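Uncharacterized protein conserved in bacteria (Cupriavidus necator, PDB 5DMH) catalyses the ATP-dependent phosphorylation of 3-oxo-tetronate to 3-oxo-tetronate 4-phosphate, as a member of the four-carbon acid sugar kinase family. Local coordinates at residues Asp317-Ala322 and Ala358-Glu363; Val289-Ser294 and Gln371-Val376; Arg297-Gln302 and Tyr345-Pro350. One frame throughout, in Å; residues are numbered along the deposited sequence.

Interaction 1. Residues Asp317-Ala322 and Ala358-Glu363. With ADP (adenosine-5'-diphosphate), chain C.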
# COMPACT_ATOMS: atom_id res chain seq x y z
N ASP A 317 7.28 -21.52 10.99
CA ASP A 317 8.40 -21.18 11.87
C ASP A 317 9.60 -20.77 11.02
O ASP A 317 10.19 -21.61 10.37
CB ASP A 317 8.79 -22.40 12.70
CG ASP A 317 9.95 -22.14 13.65
OD1 ASP A 317 10.55 -21.04 13.62
OD2 ASP A 317 10.27 -23.07 14.42
N PRO A 318 9.97 -19.48 11.05
CA PRO A 318 11.09 -19.03 10.22
C PRO A 318 12.37 -19.83 10.48
O PRO A 318 13.21 -20.00 9.59
CB PRO A 318 11.28 -17.58 10.65
CG PRO A 318 9.92 -17.16 11.15
CD PRO A 318 9.42 -18.39 11.86
N LEU A 319 12.54 -20.32 11.69
CA LEU A 319 13.76 -21.07 12.01
C LEU A 319 13.78 -22.41 11.29
O LEU A 319 14.85 -22.89 10.91
CB LEU A 319 13.90 -21.26 13.52
CG LEU A 319 13.91 -20.00 14.39
CD1 LEU A 319 14.13 -20.41 15.84
CD2 LEU A 319 14.98 -19.05 13.94
N ALA A 320 12.61 -23.00 11.07
CA ALA A 320 12.49 -24.23 10.27
C ALA A 320 12.79 -23.97 8.79
O ALA A 320 13.46 -24.79 8.13
CB ALA A 320 11.11 -24.84 10.41
N LEU A 321 12.33 -22.83 8.28
CA LEU A 321 12.68 -22.41 6.92
C LEU A 321 14.19 -22.29 6.73
O LEU A 321 14.73 -22.81 5.75
CB LEU A 321 12.00 -21.06 6.57
CG LEU A 321 10.47 -21.10 6.46
CD1 LEU A 321 9.89 -19.71 6.28
CD2 LEU A 321 9.99 -22.03 5.34
N ALA A 322 14.86 -21.64 7.67
CA ALA A 322 16.31 -21.46 7.60
C ALA A 322 17.06 -22.79 7.70
O ALA A 322 18.10 -22.93 7.08
CB ALA A 322 16.79 -20.49 8.70
N ALA A 358 17.21 -12.05 15.80
CA ALA A 358 18.52 -12.16 16.46
C ALA A 358 19.28 -13.38 15.94
O ALA A 358 20.50 -13.35 15.83
CB ALA A 358 18.37 -12.24 17.99
N GLU A 359 18.55 -14.43 15.61
CA GLU A 359 19.19 -15.66 15.14
C GLU A 359 19.51 -15.61 13.64
O GLU A 359 20.58 -16.04 13.24
CB GLU A 359 18.30 -16.86 15.46
CG GLU A 359 18.83 -18.19 14.94
CD GLU A 359 19.86 -18.82 15.86
OE1 GLU A 359 20.59 -18.09 16.57
OE2 GLU A 359 19.94 -20.07 15.87
N LEU A 360 18.60 -15.07 12.83
CA LEU A 360 18.70 -15.15 11.36
C LEU A 360 19.11 -13.85 10.65
O LEU A 360 19.58 -13.88 9.51
CB LEU A 360 17.37 -15.63 10.76
CG LEU A 360 16.75 -17.00 11.15
CD1 LEU A 360 15.43 -17.18 10.40
CD2 LEU A 360 17.68 -18.16 10.87
N GLY A 361 18.86 -12.70 11.29
CA GLY A 361 18.94 -11.40 10.65
C GLY A 361 17.57 -10.91 10.19
O GLY A 361 16.71 -11.71 9.86
N VAL A 362 17.36 -9.59 10.17
CA VAL A 362 16.05 -9.03 9.85
C VAL A 362 15.64 -9.32 8.41
O VAL A 362 14.55 -9.84 8.13
CB VAL A 362 16.04 -7.49 10.12
CG1 VAL A 362 14.81 -6.82 9.59
CG2 VAL A 362 16.24 -7.21 11.64
N GLU A 363 16.51 -8.97 7.46
CA GLU A 363 16.17 -9.17 6.05
C GLU A 363 16.03 -10.66 5.70
O GLU A 363 15.09 -11.04 5.02
CB GLU A 363 17.21 -8.52 5.14
CG GLU A 363 16.83 -8.64 3.67
CD GLU A 363 17.76 -7.85 2.77
OE1 GLU A 363 17.36 -6.78 2.29
OE2 GLU A 363 18.89 -8.31 2.53
PB ADP C . 2.86 -5.07 7.08
O1B ADP C . 1.78 -4.81 6.04
O2B ADP C . 2.26 -5.39 8.44
O3B ADP C . 3.94 -4.00 7.12
PA ADP C . 4.61 -6.86 5.56
O1A ADP C . 4.24 -8.16 4.98
O2A ADP C . 4.85 -5.65 4.72
O3A ADP C . 3.51 -6.52 6.71
O5' ADP C . 5.97 -6.97 6.42
C5' ADP C . 6.12 -7.94 7.45
C4' ADP C . 7.54 -8.50 7.38
O4' ADP C . 7.83 -9.19 8.58
C3' ADP C . 7.69 -9.51 6.25
O3' ADP C . 9.00 -9.43 5.65
C2' ADP C . 7.51 -10.81 6.96
O2' ADP C . 8.00 -11.92 6.23
C1' ADP C . 8.22 -10.52 8.26
N9 ADP C . 7.80 -11.46 9.29
C8 ADP C . 6.54 -11.91 9.52
N7 ADP C . 6.53 -12.80 10.53
C5 ADP C . 7.81 -12.92 10.94
C6 ADP C . 8.49 -13.72 11.96
N6 ADP C . 7.74 -14.52 12.73
N1 ADP C . 9.82 -13.56 12.09
C2 ADP C . 10.54 -12.72 11.32
N3 ADP C . 9.99 -11.96 10.34
C4 ADP C . 8.65 -12.04 10.12
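Leu360 is the bump of this contact, and the hollow that takes it is formed by Pro318, Leu319 and Ala322 along one side of the short helix 318-322. Its CG stands anti to its carbonyl carbon (chi1 -59°), which sends the forked end toward that helix. One branch, CD1, settles over the first turn, 3.7 Å from Pro318 O and 4.2 Å from Pro318 CB. The other, CD2, presses on the methyl of Ala322, with CD2 to Ala322 CB at 3.3 Å, tighter than usual for two carbons. Leu319 closes the hollow from the side: its CD2 lies 3.9 Å from Leu360 CG, and the same methyl also meets Glu359 CG at 4.1 Å, so the aliphatic part of the glutamate borders the hollow at its outer edge.

The hollow lies in the nucleotide-binding C-terminal domain, beside the adenine end of the ADP pocket. Pro318 belongs to both, since its CB faces Leu360 while its CG sits 3.7 Å from N1 of ADP. The helix carrying this surface starts with an N-cap: Asp317 OD1 accepts from Leu319 N at 2.9 Å, met from above the carboxylate plane. On the opposite segment, helix 350-360 ends at Gly361, whose positive phi (97°) turns the chain into helix 362-382. From that helix Val369 touches Pro318, Leu368 touches Ala322 and Ala365 touches Leu360.

Interaction 2. Residues Val289-Ser294 and Gln371-Val376. With ADP (adenosine-5'-diphosphate), chain C.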
# COMPACT_ATOMS: atom_id res chain seq x y z
N VAL A 289 -7.87 -19.37 0.35
CA VAL A 289 -6.79 -19.48 1.30
C VAL A 289 -6.50 -18.09 1.90
O VAL A 289 -6.76 -17.06 1.26
CB VAL A 289 -5.51 -20.04 0.63
CG1 VAL A 289 -4.99 -19.05 -0.43
CG2 VAL A 289 -4.43 -20.31 1.70
N VAL A 290 -5.95 -18.07 3.12
CA VAL A 290 -5.50 -16.85 3.78
C VAL A 290 -4.02 -17.04 4.08
O VAL A 290 -3.65 -18.06 4.62
CB VAL A 290 -6.25 -16.57 5.08
CG1 VAL A 290 -5.90 -15.20 5.64
CG2 VAL A 290 -7.75 -16.67 4.86
N LEU A 291 -3.20 -16.10 3.61
CA LEU A 291 -1.75 -16.12 3.74
C LEU A 291 -1.32 -14.89 4.53
O LEU A 291 -1.43 -13.74 4.03
CB LEU A 291 -1.10 -16.14 2.37
CG LEU A 291 -1.51 -17.28 1.44
CD1 LEU A 291 -0.89 -17.12 0.06
CD2 LEU A 291 -1.14 -18.62 2.07
N ALA A 292 -0.82 -15.11 5.74
CA ALA A 292 -0.54 -13.98 6.64
C ALA A 292 0.93 -13.87 6.98
O ALA A 292 1.49 -14.74 7.65
CB ALA A 292 -1.38 -14.09 7.90
N GLY A 293 1.56 -12.82 6.48
CA GLY A 293 2.94 -12.53 6.76
C GLY A 293 3.17 -11.24 7.54
O GLY A 293 4.29 -10.97 7.94
N SER A 294 2.12 -10.45 7.75
CA SER A 294 2.18 -9.30 8.64
C SER A 294 2.34 -9.73 10.11
O SER A 294 1.73 -10.71 10.53
CB SER A 294 0.91 -8.47 8.47
OG SER A 294 0.86 -7.34 9.36
N GLN A 371 8.98 -15.69 0.93
CA GLN A 371 9.21 -16.70 -0.12
C GLN A 371 8.34 -17.93 0.11
O GLN A 371 7.84 -18.55 -0.84
CB GLN A 371 10.67 -17.12 -0.11
CG GLN A 371 11.62 -16.09 -0.72
CD GLN A 371 13.09 -16.49 -0.57
OE1 GLN A 371 13.42 -17.68 -0.49
NE2 GLN A 371 13.97 -15.49 -0.53
N CYS A 372 8.19 -18.30 1.38
CA CYS A 372 7.41 -19.48 1.76
C CYS A 372 5.94 -19.29 1.41
O CYS A 372 5.31 -20.12 0.73
CB CYS A 372 7.57 -19.76 3.25
SG CYS A 372 6.64 -21.17 3.84
N LEU A 373 5.41 -18.15 1.82
CA LEU A 373 4.01 -17.84 1.55
C LEU A 373 3.78 -17.71 0.06
O LEU A 373 2.71 -18.12 -0.45
CB LEU A 373 3.59 -16.56 2.33
CG LEU A 373 3.50 -16.74 3.85
CD1 LEU A 373 3.31 -15.37 4.55
CD2 LEU A 373 2.42 -17.71 4.27
N ALA A 374 4.76 -17.15 -0.66
CA ALA A 374 4.64 -17.00 -2.09
C ALA A 374 4.64 -18.39 -2.79
O ALA A 374 3.88 -18.63 -3.73
CB ALA A 374 5.75 -16.12 -2.63
N THR A 375 5.51 -19.28 -2.32
CA THR A 375 5.53 -20.66 -2.83
C THR A 375 4.18 -21.37 -2.57
O THR A 375 3.60 -22.03 -3.46
CB THR A 375 6.65 -21.46 -2.18
OG1 THR A 375 7.90 -20.92 -2.57
CG2 THR A 375 6.56 -22.97 -2.58
N VAL A 376 3.65 -21.21 -1.37
CA VAL A 376 2.35 -21.80 -1.06
C VAL A 376 1.29 -21.23 -2.02
O VAL A 376 0.54 -21.98 -2.61
CB VAL A 376 1.93 -21.56 0.38
CG1 VAL A 376 0.49 -21.99 0.57
CG2 VAL A 376 2.86 -22.33 1.32
PB ADP C . 2.86 -5.07 7.08
O1B ADP C . 1.78 -4.81 6.04
O2B ADP C . 2.26 -5.39 8.44
O3B ADP C . 3.94 -4.00 7.12
PA ADP C . 4.61 -6.86 5.56
O1A ADP C . 4.24 -8.16 4.98
O2A ADP C . 4.85 -5.65 4.72
O3A ADP C . 3.51 -6.52 6.71
O5' ADP C . 5.97 -6.97 6.42
C5' ADP C . 6.12 -7.94 7.45
C4' ADP C . 7.54 -8.50 7.38
O4' ADP C . 7.83 -9.19 8.58
C3' ADP C . 7.69 -9.51 6.25
O3' ADP C . 9.00 -9.43 5.65
C2' ADP C . 7.51 -10.81 6.96
O2' ADP C . 8.00 -11.92 6.23
C1' ADP C . 8.22 -10.52 8.26
N9 ADP C . 7.80 -11.46 9.29
C8 ADP C . 6.54 -11.91 9.52
N7 ADP C . 6.53 -12.80 10.53
C5 ADP C . 7.81 -12.92 10.94
C6 ADP C . 8.49 -13.72 11.96
N6 ADP C . 7.74 -14.52 12.73
N1 ADP C . 9.82 -13.56 12.09
C2 ADP C . 10.54 -12.72 11.32
N3 ADP C . 9.99 -11.96 10.34
C4 ADP C . 8.65 -12.04 10.12
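The wall of the ADP pocket, from the adenine C8 to the beta-phosphate, begins where strand 289-292 gives way to Gly293 and Ser294, and Leu373 of helix 362-382 packs against that turn. The short segments run nearly antiparallel, their axes 9.1 Å apart at 167°. Across this contact Leu373 CD1 meets backbone: it lies 3.6 Å from Gly293 CA and equally close to Ala292 O. Leu291 reaches from the strand toward the helix and divides its branches. CD1 rests 3.8 Å from Leu373 O, and CD2 meets Val376 CG1, about one turn further along, at 4.0 Å; this is the branch of the valine that is anti to its backbone N (chi1 171°). All five touching residues are buried.

Beyond the glycine, Ser294 turns away from the helix and donates a hydrogen bond from OG to O2B of ADP at 2.6 Å; the same OG is also bonded to Ser296 N and Thr299 OG1, which fix its position. Gly293 O comes within 2.9 Å of ADP C8. The arrangement, a helix packed on a strand whose C-terminal end leads into the phosphate-contacting serine, is part of the ADP site of this protein's nucleotide-binding C-terminal domain.

Interaction 3. Residues Arg297-Gln302 and Tyr345-Pro350. With ADP (adenosine-5'-diphosphate), chain C.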
# COMPACT_ATOMS: atom_id res chain seq x y z
N ARG A 297 -0.41 -5.82 15.09
CA ARG A 297 -1.41 -6.10 16.08
C ARG A 297 -2.73 -6.49 15.44
O ARG A 297 -3.37 -7.43 15.88
CB ARG A 297 -1.61 -4.89 16.97
CG ARG A 297 -0.53 -4.74 18.01
CD ARG A 297 -0.86 -3.57 18.92
NE ARG A 297 0.34 -2.95 19.46
CZ ARG A 297 0.35 -1.81 20.13
NH1 ARG A 297 -0.78 -1.15 20.33
NH2 ARG A 297 1.50 -1.32 20.59
N ALA A 298 -3.11 -5.77 14.39
CA ALA A 298 -4.35 -6.08 13.68
C ALA A 298 -4.31 -7.51 13.11
O ALA A 298 -5.24 -8.29 13.28
CB ALA A 298 -4.56 -5.09 12.57
N THR A 299 -3.19 -7.86 12.48
CA THR A 299 -3.06 -9.19 11.90
C THR A 299 -2.99 -10.26 13.00
O THR A 299 -3.58 -11.34 12.84
CB THR A 299 -1.86 -9.32 10.94
OG1 THR A 299 -1.95 -8.33 9.91
CG2 THR A 299 -1.86 -10.66 10.28
N ASN A 300 -2.31 -9.98 14.11
CA ASN A 300 -2.32 -10.91 15.25
C ASN A 300 -3.75 -11.17 15.72
O ASN A 300 -4.14 -12.33 15.99
CB ASN A 300 -1.38 -10.47 16.38
CG ASN A 300 0.06 -10.95 16.17
OD1 ASN A 300 0.42 -12.07 16.53
ND2 ASN A 300 0.89 -10.11 15.58
N GLY A 301 -4.53 -10.10 15.81
CA GLY A 301 -5.90 -10.21 16.23
C GLY A 301 -6.77 -10.97 15.25
O GLY A 301 -7.67 -11.72 15.65
N GLN A 302 -6.46 -10.83 13.96
CA GLN A 302 -7.21 -11.54 12.90
C GLN A 302 -6.92 -13.03 12.90
O GLN A 302 -7.83 -13.84 12.71
CB GLN A 302 -6.92 -10.91 11.52
CG GLN A 302 -7.62 -9.56 11.36
CD GLN A 302 -6.89 -8.54 10.52
OE1 GLN A 302 -5.77 -8.75 10.04
NE2 GLN A 302 -7.51 -7.36 10.40
N TYR A 345 0.23 -18.94 8.34
CA TYR A 345 0.64 -17.69 8.98
C TYR A 345 1.97 -17.76 9.67
O TYR A 345 2.32 -18.77 10.25
CB TYR A 345 -0.42 -17.21 10.00
CG TYR A 345 -0.54 -18.01 11.29
CD1 TYR A 345 -1.26 -19.20 11.32
CD2 TYR A 345 0.07 -17.59 12.47
CE1 TYR A 345 -1.39 -19.94 12.48
CE2 TYR A 345 -0.04 -18.33 13.63
CZ TYR A 345 -0.77 -19.50 13.63
OH TYR A 345 -0.90 -20.23 14.78
N ALA A 346 2.73 -16.68 9.56
CA ALA A 346 3.96 -16.51 10.31
C ALA A 346 3.75 -15.50 11.43
O ALA A 346 4.60 -15.33 12.30
CB ALA A 346 5.06 -16.06 9.39
N THR A 347 2.62 -14.80 11.35
CA THR A 347 2.21 -13.80 12.35
C THR A 347 2.55 -14.18 13.77
O THR A 347 2.15 -15.23 14.26
CB THR A 347 0.70 -13.55 12.20
OG1 THR A 347 0.40 -13.35 10.81
CG2 THR A 347 0.25 -12.33 13.01
N SER A 348 3.31 -13.30 14.44
CA SER A 348 3.89 -13.57 15.76
C SER A 348 3.97 -12.28 16.61
O SER A 348 3.88 -11.19 16.07
CB SER A 348 5.32 -14.10 15.63
OG SER A 348 5.38 -15.31 14.89
N SER A 349 4.22 -12.43 17.91
CA SER A 349 4.38 -11.27 18.77
C SER A 349 5.72 -10.58 18.50
O SER A 349 6.63 -11.19 17.97
CB SER A 349 4.32 -11.66 20.23
OG SER A 349 5.44 -12.45 20.61
N PRO A 350 5.86 -9.32 18.92
CA PRO A 350 7.13 -8.59 18.73
C PRO A 350 8.32 -9.29 19.38
O PRO A 350 9.43 -9.34 18.84
CB PRO A 350 6.83 -7.23 19.37
CG PRO A 350 5.33 -7.07 19.15
CD PRO A 350 4.78 -8.45 19.41
PB ADP C . 2.86 -5.07 7.08
O1B ADP C . 1.78 -4.81 6.04
O2B ADP C . 2.26 -5.39 8.44
O3B ADP C . 3.94 -4.00 7.12
PA ADP C . 4.61 -6.86 5.56
O1A ADP C . 4.24 -8.16 4.98
O2A ADP C . 4.85 -5.65 4.72
O3A ADP C . 3.51 -6.52 6.71
O5' ADP C . 5.97 -6.97 6.42
C5' ADP C . 6.12 -7.94 7.45
C4' ADP C . 7.54 -8.50 7.38
O4' ADP C . 7.83 -9.19 8.58
C3' ADP C . 7.69 -9.51 6.25
O3' ADP C . 9.00 -9.43 5.65
C2' ADP C . 7.51 -10.81 6.96
O2' ADP C . 8.00 -11.92 6.23
C1' ADP C . 8.22 -10.52 8.26
N9 ADP C . 7.80 -11.46 9.29
C8 ADP C . 6.54 -11.91 9.52
N7 ADP C . 6.53 -12.80 10.53
C5 ADP C . 7.81 -12.92 10.94
C6 ADP C . 8.49 -13.72 11.96
N6 ADP C . 7.74 -14.52 12.73
N1 ADP C . 9.82 -13.56 12.09
C2 ADP C . 10.54 -12.72 11.32
N3 ADP C . 9.99 -11.96 10.34
C4 ADP C . 8.65 -12.04 10.12
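Thr347 and Asn300 carry most of this contact, the loop following strand 343-345 passing across the first turns of helix 297-308. The loop leaves the strand at Tyr345, whose ring has Thr347 O at its edge, in plane. At Ala346 the chain turns to the ligand: its carbonyl O accepts from N6 of ADP at 3.3 Å, with an N-H...O angle of 162°, and its CB is 3.8 Å from N7.

Thr347 points back at the helix. With chi1 at -47° its OG1 sits beside the backbone N and CG2 is anti to it; CG2 lies 3.5 Å from Asn300 CG, the two side chains sliding past each other in opposite directions. Thr347 OG1 stands 3.6 Å from Thr299 CG2. Both threonines converge on the serine that contacts the ADP phosphate, Thr347 OG1 bonding Ser294 O and Thr299 OG1 bonding Ser294 OG. Here the nucleotide-binding C-terminal domain brings a strand-end loop and the start of a helix together beside its nucleotide site.

The backbone O of Ser348 accepts from Asn300 ND2 at 3.2 Å; the donor lies above the carbonyl plane, 64° out of it, while the O is close to the plane of the amide, whose ND2 also bonds Ser296 O. Ser348 OG turns the other way to Ala346 O at 2.7 Å, bracing the carbonyl that receives the adenine amino group, and is itself bonded by Arg315 NH2. Ser349 N-caps helix 350-360, which Pro350 begins.

All three contacts lie in the nucleotide-binding C-terminal domain and touch ADP, but at different depths. Interaction 1 is a surface contact by the adenine; interactions 2 and 3 are buried. Interactions 1 and 2 share helix 362-382 and meet where Leu321 CD2 lies 3.8 Å from Cys372 SG; both join their segments by apolar packing. Interaction 3 differs, adding an amide-to-carbonyl hydrogen bond to its methyl contacts. It is coupled to interaction 2 through polar atoms: besides the link through Ser294, the backbone pair Ala292 O and Ala346 N, 3.0 Å apart, is a probable hydrogen bond. Along the chain, interactions 1 and 3 cross, and each is nested inside the loop closed by interaction 2.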